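Local coordinates for protein gamma-resorcylate decarboxylase (Polaromonas, PDB 4QRO) that probably catalyses the manganese-dependent, non-oxidative decarboxylation of gamma-resorcylate (2,6-dihydroxybenzoate) to resorcinol, at residues Trp181-Pro185 / Thr186-Gly190; Thr286-Pro289 / Phe290-Asp294; Val138-Tyr141 / Tyr142-Gln146; Asn60-Ala63 / Val64-Ala68. All coordinates share one frame; numbering follows the deposited sequence.

Interaction 1: Trp181-Pro185 / Thr186-Gly190; sequences WLLGP and TWAFG. With 38L (2-nitrobenzene-1,3-diol), chain M.
At Leu182 the chain leaves a 3-10 segment and folds back on the first turn of helix 188-202, where Leu182 O accepts from Ala188 N at 3.0 Å and Gly184 O from Phe189 N at 3.0 Å (N-H...O 162°), with Trp187 at the N-cap position. Gly184, with positive phi, offers its backbone to the phenyl ring. Its CA stands 3.7 Å from the centroid of the Phe189 ring, 13° off the normal, a CH-pi contact over the face, while Pro185 CD makes a second, off-centre one. Replacing Phe189 by an alanine would probably leave Gly184 and Pro185 without this cover and open a gap beside the inhibitor, whose nitro oxygen OAJ lies at the ring edge 3.8 Å from Phe189 CD2. Pro185 CG touches the inhibitor hydroxyl OAH at 3.3 Å. On the far side, Thr186 OG1 lies beside its own backbone N (chi1 -59°), where one water joins it to Trp181 O and another, 2.6 Å from Thr186 OG1, to Leu183 O; Arg233 of the second subunit also bonds this hydroxyl. The chemistry thus divides: the apolar rims of Pro185 and Phe189 border the inhibitor, and a hydrated hydroxyl faces the subunit interface.

Interaction 2: Thr286-Pro289 / Phe290-Asp294; sequences TDWP and FENID. With MN (manganese (II) ion), chain K; 38L (2-nitrobenzene-1,3-diol), chain M; ACT (acetate ion), chain L.
Trp288 has CG anti to its backbone N (chi1 176°), and Ile293 has CG1 anti to its carbonyl carbon (chi1 -71°); these two settings bring the isoleucine tip over the indole. Ile293 CD1 lies 3.8 Å from the centroid of the Trp288 five-membered ring, close to its normal, a CH-pi contact; Pro289 CB sits over the opposite face. One carbonyl takes two amides across the turn: Asp287 O accepts from Phe290 N at 2.9 Å, in the carbonyl plane and on a lone pair, and from Glu291 N at 3.2 Å, well above that plane. A cis peptide precedes Pro289. This loop follows strand 282-283, the place where the amidohydrolase barrel carries its last metal-binding aspartate. Accordingly, Asp287 OD1 binds manganese at 2.2 Å, together with Glu8, His10 and His164, while two inhibitor oxygens occupy further positions. Asp287 OD2 is bonded by His218. The Phe290 ring lies face-on to the inhibitor, whose CAC sits 3.4 Å above the plane of the Phe290 ring, over its centre. A serine in place of Phe290 would probably leave the nitroresorcinol ring without its flat partner and freer to shift on the metal. One water lies between Asp287 OD2, Glu291 OE2 and inhibitor OAH, and Glu291 OE2 also accepts from Asn234 N of the second subunit. At the helix start, Asp294 N donates to an acetate oxygen, O, at 3.0 Å; this ion probably comes from the crystallisation liquor.

Interaction 3: Val138-Tyr141 / Tyr142-Gln146; sequences VPLY and YDMAQ
Tyr141 and Met144 close a local turn in the loop between strand 125-128 and helix 148-157, partly buried and near the subunit interface. The evidence is a backbone bond from Met144 N to Tyr141 O, 3.2 Å long with an N-H...O angle of 162°. The Met144 side chain then runs back over the extended residues before the turn: extended beyond CG (chi2 163°), it lays SD 3.6 Å from Tyr141 N, a weak hydrogen bond to sulfur. Its methyl CE continues to Pro139 O at 3.3 Å, and SD also meets Leu140 CD2 at 4.2 Å. Leu140 CD2 has a further neighbour in Gln146 NE2, 3.9 Å away, the two side chains crossing at about a right angle. Within the turn, Asp143 OD1 approaches Tyr141 CB at 3.2 Å, but its polar bonds go elsewhere: a salt bridge to Arg199 and, through OD2, a bond to His179 of the second subunit. Both phenol groups are likewise committed beyond the loop, Tyr141 OH to Glu192 and Tyr142 OH to Gly129 O. A carbonyl bonded to the amide three residues on, with phi negative and psi near zero at both Tyr142 and Asp143, marks a beta turn close to type I.

Interaction 4: Asn60-Ala63 / Val64-Ala68; sequences NAPA and VQAIA
Pro62 and Gln65 are the ends of a tight turn that runs straight into a 3-10 segment, in the loop that follows strand 52-59 of the amidohydrolase barrel and leads to helix 70-90. Backbone bonds define it. Gln65 N donates to Pro62 O at 3.0 Å and closes a turn of type II': Ala63, its second residue, has phi 48° and psi -113°, a conformation more usual for glycine. The 3-10 segment 64-66 takes over from there, Ala66 N donating to Ala63 O at 3.1 Å and Ile67 N to Val64 O. Both crossing bonds meet their carbonyls from above the plane. At this psi Ala63 CB nearly eclipses Val64 N, 2.8 Å away. A cis peptide before Pro62 sets the entry to the turn.

Apolar contact across the turn is modest: Pro62 CG rests on Ala66 CB at 3.8 Å, the proline ring being about 8 Å from the bound inhibitor.

The polar side chain is Gln65, whose chain bends at chi2 (67°) and brings OE1 to 3.3 Å from Pro62 O. Two acceptors cannot bond each other, and Asn128 reconciles them: its backbone N donates to Gln65 OE1, and its ND2 makes a weak bond to Pro62 O. Val64 O is additionally bonded by Gln104, and Val64 and Ile67 pack on Ala73 of helix 70-90. Beside the Ala66 bond, Ile67 CG1 also lies against Ala63 O, at 3.6 Å.

Interactions 1 and 2 are buried and share the inhibitor, with nearest atoms about 6 Å apart: interaction 1 borders its nitro group and one hydroxyl, interaction 2 gives the metal ligand and an aromatic face. Each leads into a helix and touches the second subunit. Interactions 3 and 4 are partly buried and take no part in the metal site; both are loop turns closed by backbone bonds, interaction 3 with a methionine laid back across it. They meet, Tyr142 OH packing on Gln65 CG at 3.9 Å. Interaction 3 reaches the second subunit, whereas interaction 4 meets no other chain. Interactions 2 and 3 lie on opposite sides of the chain's centre, their centres about 31 Å apart.

Interaction 1: Trp181-Pro185 / Thr186-Gly190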
loop_
_atom_site.group_PDB
_atom_site.type_symbol
_atom_site.label_atom_id
_atom_site.label_comp_id
_atom_site.label_asym_id
_atom_site.label_seq_id
_atom_site.Cartn_x
_atom_site.Cartn_y
_atom_site.Cartn_z
ATOM N N TRP A 181 -5.605 -15.716 0.521
ATOM C CA TRP A 181 -5.310 -15.302 -0.832
ATOM C C TRP A 181 -4.610 -13.929 -0.902
ATOM O O TRP A 181 -3.965 -13.628 -1.914
ATOM C CB TRP A 181 -6.599 -15.324 -1.693
ATOM C CG TRP A 181 -7.660 -14.336 -1.277
ATOM C CD1 TRP A 181 -8.649 -14.527 -0.341
ATOM C CD2 TRP A 181 -7.856 -13.015 -1.795
ATOM N NE1 TRP A 181 -9.434 -13.407 -0.242
ATOM C CE2 TRP A 181 -8.968 -12.456 -1.109
ATOM C CE3 TRP A 181 -7.196 -12.243 -2.754
ATOM C CZ2 TRP A 181 -9.448 -11.181 -1.381
ATOM C CZ3 TRP A 181 -7.673 -10.973 -3.025
ATOM C CH2 TRP A 181 -8.789 -10.451 -2.332
ATOM N N LEU A 182 -4.720 -13.121 0.162
ATOM C CA LEU A 182 -4.125 -11.788 0.184
ATOM C C LEU A 182 -2.678 -11.847 0.687
ATOM O O LEU A 182 -1.961 -10.878 0.569
ATOM C CB LEU A 182 -4.929 -10.837 1.066
ATOM C CG LEU A 182 -6.181 -10.269 0.397
ATOM C CD1 LEU A 182 -7.155 -9.702 1.430
ATOM C CD2 LEU A 182 -5.805 -9.240 -0.643
ATOM N N LEU A 183 -2.280 -12.958 1.293
ATOM C CA LEU A 183 -0.895 -13.079 1.783
ATOM C C LEU A 183 0.047 -13.221 0.614
ATOM O O LEU A 183 -0.368 -13.524 -0.506
ATOM C CB LEU A 183 -0.727 -14.268 2.721
ATOM C CG LEU A 183 -1.533 -14.265 4.016
ATOM C CD1 LEU A 183 -1.437 -15.645 4.670
ATOM C CD2 LEU A 183 -1.090 -13.143 4.966
ATOM N N GLY A 184 1.325 -12.997 0.853
ATOM C CA GLY A 184 2.313 -13.196 -0.187
ATOM C C GLY A 184 2.279 -12.037 -1.174
ATOM O O GLY A 184 1.890 -10.899 -0.798
ATOM N N PRO A 185 2.667 -12.295 -2.428
ATOM C CA PRO A 185 2.812 -11.179 -3.390
ATOM C C PRO A 185 1.510 -10.453 -3.759
ATOM O O PRO A 185 1.556 -9.331 -4.254
ATOM C CB PRO A 185 3.419 -11.863 -4.635
ATOM C CG PRO A 185 3.014 -13.297 -4.507
ATOM C CD PRO A 185 3.047 -13.591 -3.040
ATOM N N THR A 186 0.363 -11.078 -3.567
ATOM C CA THR A 186 -0.913 -10.409 -3.870
ATOM C C THR A 186 -1.058 -9.027 -3.204
ATOM O O THR A 186 -1.519 -8.074 -3.842
ATOM C CB THR A 186 -2.094 -11.324 -3.458
ATOM O OG1 THR A 186 -2.001 -12.560 -4.173
ATOM C CG2 THR A 186 -3.424 -10.694 -3.776
ATOM N N TRP A 187 -0.642 -8.932 -1.940
ATOM C CA TRP A 187 -0.809 -7.740 -1.123
ATOM C C TRP A 187 0.068 -7.664 0.147
ATOM O O TRP A 187 0.736 -6.651 0.407
ATOM C CB TRP A 187 -2.315 -7.556 -0.718
ATOM C CG TRP A 187 -2.496 -6.218 -0.073
ATOM C CD1 TRP A 187 -2.444 -5.927 1.244
ATOM C CD2 TRP A 187 -2.633 -4.973 -0.759
ATOM N NE1 TRP A 187 -2.577 -4.566 1.434
ATOM C CE2 TRP A 187 -2.703 -3.963 0.212
ATOM C CE3 TRP A 187 -2.733 -4.618 -2.113
ATOM C CZ2 TRP A 187 -2.862 -2.615 -0.122
ATOM C CZ3 TRP A 187 -2.916 -3.286 -2.435
ATOM C CH2 TRP A 187 -2.951 -2.297 -1.444
ATOM N N ALA A 188 0.024 -8.694 0.989
ATOM C CA ALA A 188 0.647 -8.614 2.308
ATOM C C ALA A 188 2.156 -8.358 2.259
ATOM O O ALA A 188 2.670 -7.621 3.088
ATOM C CB ALA A 188 0.366 -9.863 3.120
ATOM N N PHE A 189 2.856 -8.980 1.313
ATOM C CA PHE A 189 4.300 -8.669 1.043
ATOM C C PHE A 189 4.562 -7.168 0.904
ATOM O O PHE A 189 5.506 -6.634 1.480
ATOM C CB PHE A 189 4.727 -9.308 -0.295
ATOM C CG PHE A 189 5.269 -10.709 -0.193
ATOM C CD1 PHE A 189 5.257 -11.437 1.001
ATOM C CD2 PHE A 189 5.810 -11.295 -1.322
ATOM C CE1 PHE A 189 5.793 -12.709 1.052
ATOM C CE2 PHE A 189 6.318 -12.578 -1.281
ATOM C CZ PHE A 189 6.302 -13.285 -0.097
ATOM N N GLY A 190 3.713 -6.491 0.135
ATOM C CA GLY A 190 3.922 -5.087 -0.178
ATOM C C GLY A 190 3.677 -4.189 1.031
ATOM O O GLY A 190 4.490 -3.296 1.313
HETATM O OAK 38L M . 9.086 -11.305 -4.402
HETATM N NAG 38L M . 8.091 -11.936 -4.630
HETATM O OAJ 38L M . 7.057 -11.323 -4.891
HETATM C CAA 38L M . 8.140 -13.352 -4.596
HETATM C CAF 38L M . 6.957 -14.049 -4.829
HETATM O OAH 38L M . 6.053 -13.561 -5.723
HETATM C CAE 38L M . 6.696 -15.241 -4.154
HETATM C CAD 38L M . 7.638 -15.776 -3.282
HETATM C CAC 38L M . 8.891 -15.178 -3.175
HETATM C CAB 38L M . 9.158 -13.994 -3.862
HETATM O OAI 38L M . 10.417 -13.461 -3.796
HETATM O O HOH W 1 -4.474 -14.428 -4.475
HETATM O O HOH W 2 -0.302 -14.197 -3.032
HETATM O O HOH W 3 2.501 -7.301 -2.516
#

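Interaction 2: Thr286-Pro289 / Phe290-Asp294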
loop_
_atom_site.group_PDB
_atom_site.type_symbol
_atom_site.label_atom_id
_atom_site.label_comp_id
_atom_site.label_asym_id
_atom_site.label_seq_id
_atom_site.Cartn_x
_atom_site.Cartn_y
_atom_site.Cartn_z
ATOM N N THR A 286 13.276 -9.049 -12.504
ATOM C CA THR A 286 12.256 -9.972 -12.938
ATOM C C THR A 286 11.489 -10.646 -11.790
ATOM O O THR A 286 10.276 -10.826 -11.904
ATOM C CB THR A 286 12.855 -11.073 -13.850
ATOM O OG1 THR A 286 13.679 -11.930 -13.067
ATOM C CG2 THR A 286 13.684 -10.489 -14.966
ATOM N N ASP A 287 12.182 -10.999 -10.686
ATOM C CA ASP A 287 11.648 -11.885 -9.637
ATOM C C ASP A 287 11.610 -13.367 -10.063
ATOM O O ASP A 287 10.893 -14.159 -9.479
ATOM C CB ASP A 287 10.267 -11.444 -9.173
ATOM C CG ASP A 287 10.034 -11.684 -7.683
ATOM O OD1 ASP A 287 10.909 -12.272 -6.975
ATOM O OD2 ASP A 287 8.953 -11.262 -7.224
ATOM N N TRP A 288 12.385 -13.716 -11.072
ATOM C CA TRP A 288 12.604 -15.111 -11.406
ATOM C C TRP A 288 13.062 -15.788 -10.130
ATOM O O TRP A 288 13.893 -15.225 -9.410
ATOM C CB TRP A 288 13.638 -15.247 -12.512
ATOM C CG TRP A 288 14.011 -16.656 -12.880
ATOM C CD1 TRP A 288 15.143 -17.337 -12.453
ATOM C CD2 TRP A 288 13.317 -17.550 -13.755
ATOM N NE1 TRP A 288 15.176 -18.580 -13.010
ATOM C CE2 TRP A 288 14.071 -18.754 -13.808
ATOM C CE3 TRP A 288 12.120 -17.477 -14.472
ATOM C CZ2 TRP A 288 13.685 -19.858 -14.597
ATOM C CZ3 TRP A 288 11.730 -18.592 -15.268
ATOM C CH2 TRP A 288 12.511 -19.761 -15.304
ATOM N N PRO A 289 12.515 -16.980 -9.836
ATOM C CA PRO A 289 11.649 -17.830 -10.657
ATOM C C PRO A 289 10.166 -17.777 -10.342
ATOM O O PRO A 289 9.381 -18.595 -10.868
ATOM C CB PRO A 289 12.202 -19.224 -10.379
ATOM C CG PRO A 289 12.566 -19.144 -8.945
ATOM C CD PRO A 289 13.096 -17.753 -8.720
ATOM N N PHE A 290 9.775 -16.795 -9.541
ATOM C CA PHE A 290 8.380 -16.647 -9.125
ATOM C C PHE A 290 7.588 -15.928 -10.207
ATOM O O PHE A 290 6.335 -16.027 -10.252
ATOM C CB PHE A 290 8.310 -15.918 -7.767
ATOM C CG PHE A 290 9.072 -16.618 -6.678
ATOM C CD1 PHE A 290 8.560 -17.742 -6.081
ATOM C CD2 PHE A 290 10.339 -16.172 -6.284
ATOM C CE1 PHE A 290 9.279 -18.417 -5.112
ATOM C CE2 PHE A 290 11.063 -16.841 -5.301
ATOM C CZ PHE A 290 10.520 -17.952 -4.710
ATOM N N GLU A 291 8.319 -15.177 -11.035
ATOM C CA GLU A 291 7.838 -14.644 -12.302
ATOM C C GLU A 291 8.713 -15.157 -13.431
ATOM O O GLU A 291 9.919 -15.415 -13.230
ATOM C CB GLU A 291 7.949 -13.124 -12.339
ATOM C CG GLU A 291 7.264 -12.410 -11.218
ATOM C CD GLU A 291 5.770 -12.490 -11.320
ATOM O OE1 GLU A 291 5.258 -12.852 -12.412
ATOM O OE2 GLU A 291 5.132 -12.217 -10.292
ATOM N N ASN A 292 8.123 -15.274 -14.616
ATOM C CA ASN A 292 8.862 -15.656 -15.828
ATOM C C ASN A 292 9.773 -14.560 -16.339
ATOM O O ASN A 292 9.383 -13.383 -16.386
ATOM C CB ASN A 292 7.920 -16.025 -16.978
ATOM C CG ASN A 292 7.440 -17.466 -16.933
ATOM O OD1 ASN A 292 7.612 -18.182 -15.930
ATOM N ND2 ASN A 292 6.865 -17.913 -18.038
ATOM N N ILE A 293 10.991 -14.948 -16.715
ATOM C CA ILE A 293 11.910 -14.074 -17.408
ATOM C C ILE A 293 11.281 -13.512 -18.690
ATOM O O ILE A 293 11.390 -12.310 -18.943
ATOM C CB ILE A 293 13.259 -14.777 -17.702
ATOM C CG1 ILE A 293 14.051 -14.961 -16.402
ATOM C CG2 ILE A 293 14.092 -13.966 -18.700
ATOM C CD1 ILE A 293 15.109 -16.044 -16.472
ATOM N N ASP A 294 10.595 -14.334 -19.488
ATOM C CA ASP A 294 10.042 -13.813 -20.755
ATOM C C ASP A 294 8.931 -12.772 -20.532
ATOM O O ASP A 294 8.869 -11.765 -21.255
ATOM C CB ASP A 294 9.623 -14.925 -21.752
ATOM C CG ASP A 294 8.483 -15.820 -21.251
ATOM O OD1 ASP A 294 8.073 -15.735 -20.079
ATOM O OD2 ASP A 294 8.009 -16.648 -22.064
HETATM MN MN MN K . 11.321 -11.816 -4.903
HETATM O OAK 38L M . 9.086 -11.305 -4.402
HETATM N NAG 38L M . 8.091 -11.936 -4.630
HETATM O OAJ 38L M . 7.057 -11.323 -4.891
HETATM C CAA 38L M . 8.140 -13.352 -4.596
HETATM C CAF 38L M . 6.957 -14.049 -4.829
HETATM O OAH 38L M . 6.053 -13.561 -5.723
HETATM C CAE 38L M . 6.696 -15.241 -4.154
HETATM C CAD 38L M . 7.638 -15.776 -3.282
HETATM C CAC 38L M . 8.891 -15.178 -3.175
HETATM C CAB 38L M . 9.158 -13.994 -3.862
HETATM O OAI 38L M . 10.417 -13.461 -3.796
HETATM C C ACT L . 10.637 -18.096 -19.246
HETATM O O ACT L . 10.782 -17.171 -18.439
HETATM O OXT ACT L . 10.678 -17.861 -20.473
HETATM C CH3 ACT L . 10.416 -19.492 -18.727
HETATM O O HOH W 4 6.240 -11.359 -7.808
#

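Interaction 3: Val138-Tyr141 / Tyr142-Gln146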
loop_
_atom_site.group_PDB
_atom_site.type_symbol
_atom_site.label_atom_id
_atom_site.label_comp_id
_atom_site.label_asym_id
_atom_site.label_seq_id
_atom_site.Cartn_x
_atom_site.Cartn_y
_atom_site.Cartn_z
ATOM N N VAL A 138 9.497 -9.854 20.290
ATOM C CA VAL A 138 8.976 -9.149 19.131
ATOM C C VAL A 138 9.844 -9.378 17.904
ATOM O O VAL A 138 11.060 -9.631 18.024
ATOM C CB VAL A 138 8.898 -7.625 19.392
ATOM C CG1 VAL A 138 7.923 -7.346 20.524
ATOM C CG2 VAL A 138 10.276 -7.022 19.694
ATOM N N PRO A 139 9.230 -9.231 16.719
ATOM C CA PRO A 139 10.009 -9.179 15.479
ATOM C C PRO A 139 10.989 -7.986 15.401
ATOM O O PRO A 139 10.733 -6.872 15.892
ATOM C CB PRO A 139 8.936 -9.102 14.378
ATOM C CG PRO A 139 7.684 -8.649 15.050
ATOM C CD PRO A 139 7.770 -9.121 16.476
ATOM N N LEU A 140 12.113 -8.245 14.749
ATOM C CA LEU A 140 13.195 -7.329 14.698
ATOM C C LEU A 140 13.157 -6.547 13.377
ATOM O O LEU A 140 13.277 -7.134 12.301
ATOM C CB LEU A 140 14.478 -8.127 14.831
ATOM C CG LEU A 140 14.666 -8.835 16.182
ATOM C CD1 LEU A 140 15.916 -9.686 16.069
ATOM C CD2 LEU A 140 14.838 -7.863 17.347
ATOM N N TYR A 141 12.925 -5.247 13.491
ATOM C CA TYR A 141 12.996 -4.314 12.391
ATOM C C TYR A 141 14.274 -3.500 12.478
ATOM O O TYR A 141 14.730 -3.128 13.549
ATOM C CB TYR A 141 11.769 -3.389 12.414
ATOM C CG TYR A 141 10.493 -4.115 12.064
ATOM C CD1 TYR A 141 9.760 -4.817 13.032
ATOM C CD2 TYR A 141 10.036 -4.139 10.752
ATOM C CE1 TYR A 141 8.598 -5.516 12.680
ATOM C CE2 TYR A 141 8.899 -4.833 10.395
ATOM C CZ TYR A 141 8.176 -5.509 11.355
ATOM O OH TYR A 141 7.027 -6.168 10.966
ATOM N N TYR A 142 14.763 -3.068 11.322
ATOM C CA TYR A 142 16.142 -2.555 11.221
ATOM C C TYR A 142 16.261 -1.040 11.454
ATOM O O TYR A 142 17.330 -0.493 11.321
ATOM C CB TYR A 142 16.796 -3.053 9.922
ATOM C CG TYR A 142 16.541 -4.535 9.716
ATOM C CD1 TYR A 142 16.749 -5.446 10.758
ATOM C CD2 TYR A 142 16.092 -5.036 8.492
ATOM C CE1 TYR A 142 16.507 -6.804 10.594
ATOM C CE2 TYR A 142 15.841 -6.396 8.318
ATOM C CZ TYR A 142 16.056 -7.283 9.381
ATOM O OH TYR A 142 15.808 -8.635 9.235
ATOM N N ASP A 143 15.160 -0.392 11.851
ATOM C CA ASP A 143 15.206 0.952 12.411
ATOM C C ASP A 143 15.627 0.941 13.869
ATOM O O ASP A 143 16.082 1.966 14.366
ATOM C CB ASP A 143 13.849 1.659 12.310
ATOM C CG ASP A 143 12.743 0.874 12.991
ATOM O OD1 ASP A 143 12.429 -0.223 12.507
ATOM O OD2 ASP A 143 12.192 1.350 13.999
ATOM N N MET A 144 15.464 -0.195 14.552
ATOM C CA MET A 144 15.735 -0.278 16.004
ATOM C C MET A 144 17.206 0.062 16.272
ATOM O O MET A 144 18.067 -0.242 15.453
ATOM C CB MET A 144 15.380 -1.660 16.569
ATOM C CG MET A 144 13.902 -2.043 16.470
ATOM S SD MET A 144 13.659 -3.845 16.694
ATOM C CE MET A 144 11.889 -3.978 16.926
ATOM N N ALA A 145 17.474 0.679 17.426
ATOM C CA ALA A 145 18.783 1.282 17.721
ATOM C C ALA A 145 19.980 0.333 17.580
ATOM O O ALA A 145 21.082 0.747 17.174
ATOM C CB ALA A 145 18.761 1.880 19.126
ATOM N N GLN A 146 19.782 -0.934 17.921
ATOM C CA GLN A 146 20.888 -1.892 17.876
ATOM C C GLN A 146 21.443 -2.081 16.439
ATOM O O GLN A 146 22.590 -2.504 16.280
ATOM C CB GLN A 146 20.529 -3.223 18.592
ATOM C CG GLN A 146 19.481 -4.132 17.912
ATOM C CD GLN A 146 18.049 -3.870 18.335
ATOM O OE1 GLN A 146 17.691 -2.755 18.714
ATOM N NE2 GLN A 146 17.213 -4.898 18.245
#

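Interaction 4: Asn60-Ala63 / Val64-Ala68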
loop_
_atom_site.group_PDB
_atom_site.type_symbol
_atom_site.label_atom_id
_atom_site.label_comp_id
_atom_site.label_asym_id
_atom_site.label_seq_id
_atom_site.Cartn_x
_atom_site.Cartn_y
_atom_site.Cartn_z
ATOM N N ASN A 60 16.446 -17.353 -1.517
ATOM C CA ASN A 60 14.993 -17.248 -1.462
ATOM C C ASN A 60 14.499 -16.801 -0.066
ATOM O O ASN A 60 15.310 -16.500 0.805
ATOM C CB ASN A 60 14.341 -18.552 -1.936
ATOM C CG ASN A 60 14.611 -19.720 -1.027
ATOM O OD1 ASN A 60 15.722 -19.886 -0.509
ATOM N ND2 ASN A 60 13.610 -20.586 -0.884
ATOM N N ALA A 61 13.184 -16.686 0.105
ATOM C CA ALA A 61 12.600 -16.010 1.280
ATOM C C ALA A 61 11.725 -16.981 2.068
ATOM O O ALA A 61 11.181 -17.910 1.482
ATOM C CB ALA A 61 11.769 -14.826 0.826
ATOM N N PRO A 62 11.600 -16.790 3.399
ATOM C CA PRO A 62 12.338 -15.836 4.251
ATOM C C PRO A 62 13.762 -16.295 4.544
ATOM O O PRO A 62 14.608 -15.494 4.981
ATOM C CB PRO A 62 11.504 -15.779 5.534
ATOM C CG PRO A 62 10.621 -16.979 5.523
ATOM C CD PRO A 62 10.566 -17.536 4.139
ATOM N N ALA A 63 14.019 -17.586 4.354
ATOM C CA ALA A 63 15.362 -18.172 4.570
ATOM C C ALA A 63 15.983 -17.740 5.905
ATOM O O ALA A 63 15.450 -18.075 6.975
ATOM C CB ALA A 63 16.277 -17.868 3.383
ATOM N N VAL A 64 17.053 -16.955 5.876
ATOM C CA VAL A 64 17.810 -16.658 7.097
ATOM C C VAL A 64 16.994 -15.849 8.096
ATOM O O VAL A 64 17.173 -15.997 9.302
ATOM C CB VAL A 64 19.164 -15.986 6.775
ATOM C CG1 VAL A 64 19.910 -15.587 8.036
ATOM C CG2 VAL A 64 20.019 -16.934 5.935
ATOM N N GLN A 65 16.054 -15.049 7.604
ATOM C CA GLN A 65 15.237 -14.208 8.472
ATOM C C GLN A 65 14.241 -14.959 9.360
ATOM O O GLN A 65 13.639 -14.357 10.289
ATOM C CB GLN A 65 14.494 -13.174 7.640
ATOM C CG GLN A 65 15.371 -11.996 7.243
ATOM C CD GLN A 65 16.489 -12.345 6.292
ATOM O OE1 GLN A 65 16.238 -12.627 5.143
ATOM N NE2 GLN A 65 17.750 -12.300 6.770
ATOM N N ALA A 66 14.035 -16.244 9.049
ATOM C CA ALA A 66 13.123 -17.089 9.803
ATOM C C ALA A 66 13.901 -18.074 10.713
ATOM O O ALA A 66 13.310 -18.902 11.361
ATOM C CB ALA A 66 12.195 -17.848 8.854
ATOM N N ILE A 67 15.218 -17.970 10.778
ATOM C CA ILE A 67 15.990 -18.869 11.631
ATOM C C ILE A 67 16.214 -18.201 13.002
ATOM O O ILE A 67 17.051 -17.310 13.165
ATOM C CB ILE A 67 17.292 -19.270 10.949
ATOM C CG1 ILE A 67 16.984 -20.010 9.621
ATOM C CG2 ILE A 67 18.144 -20.113 11.914
ATOM C CD1 ILE A 67 18.230 -20.236 8.787
ATOM N N ALA A 68 15.459 -18.658 13.987
ATOM C CA ALA A 68 15.312 -17.930 15.245
ATOM C C ALA A 68 16.501 -18.090 16.176
ATOM O O ALA A 68 16.713 -17.270 17.063
ATOM C CB ALA A 68 14.044 -18.340 15.926
#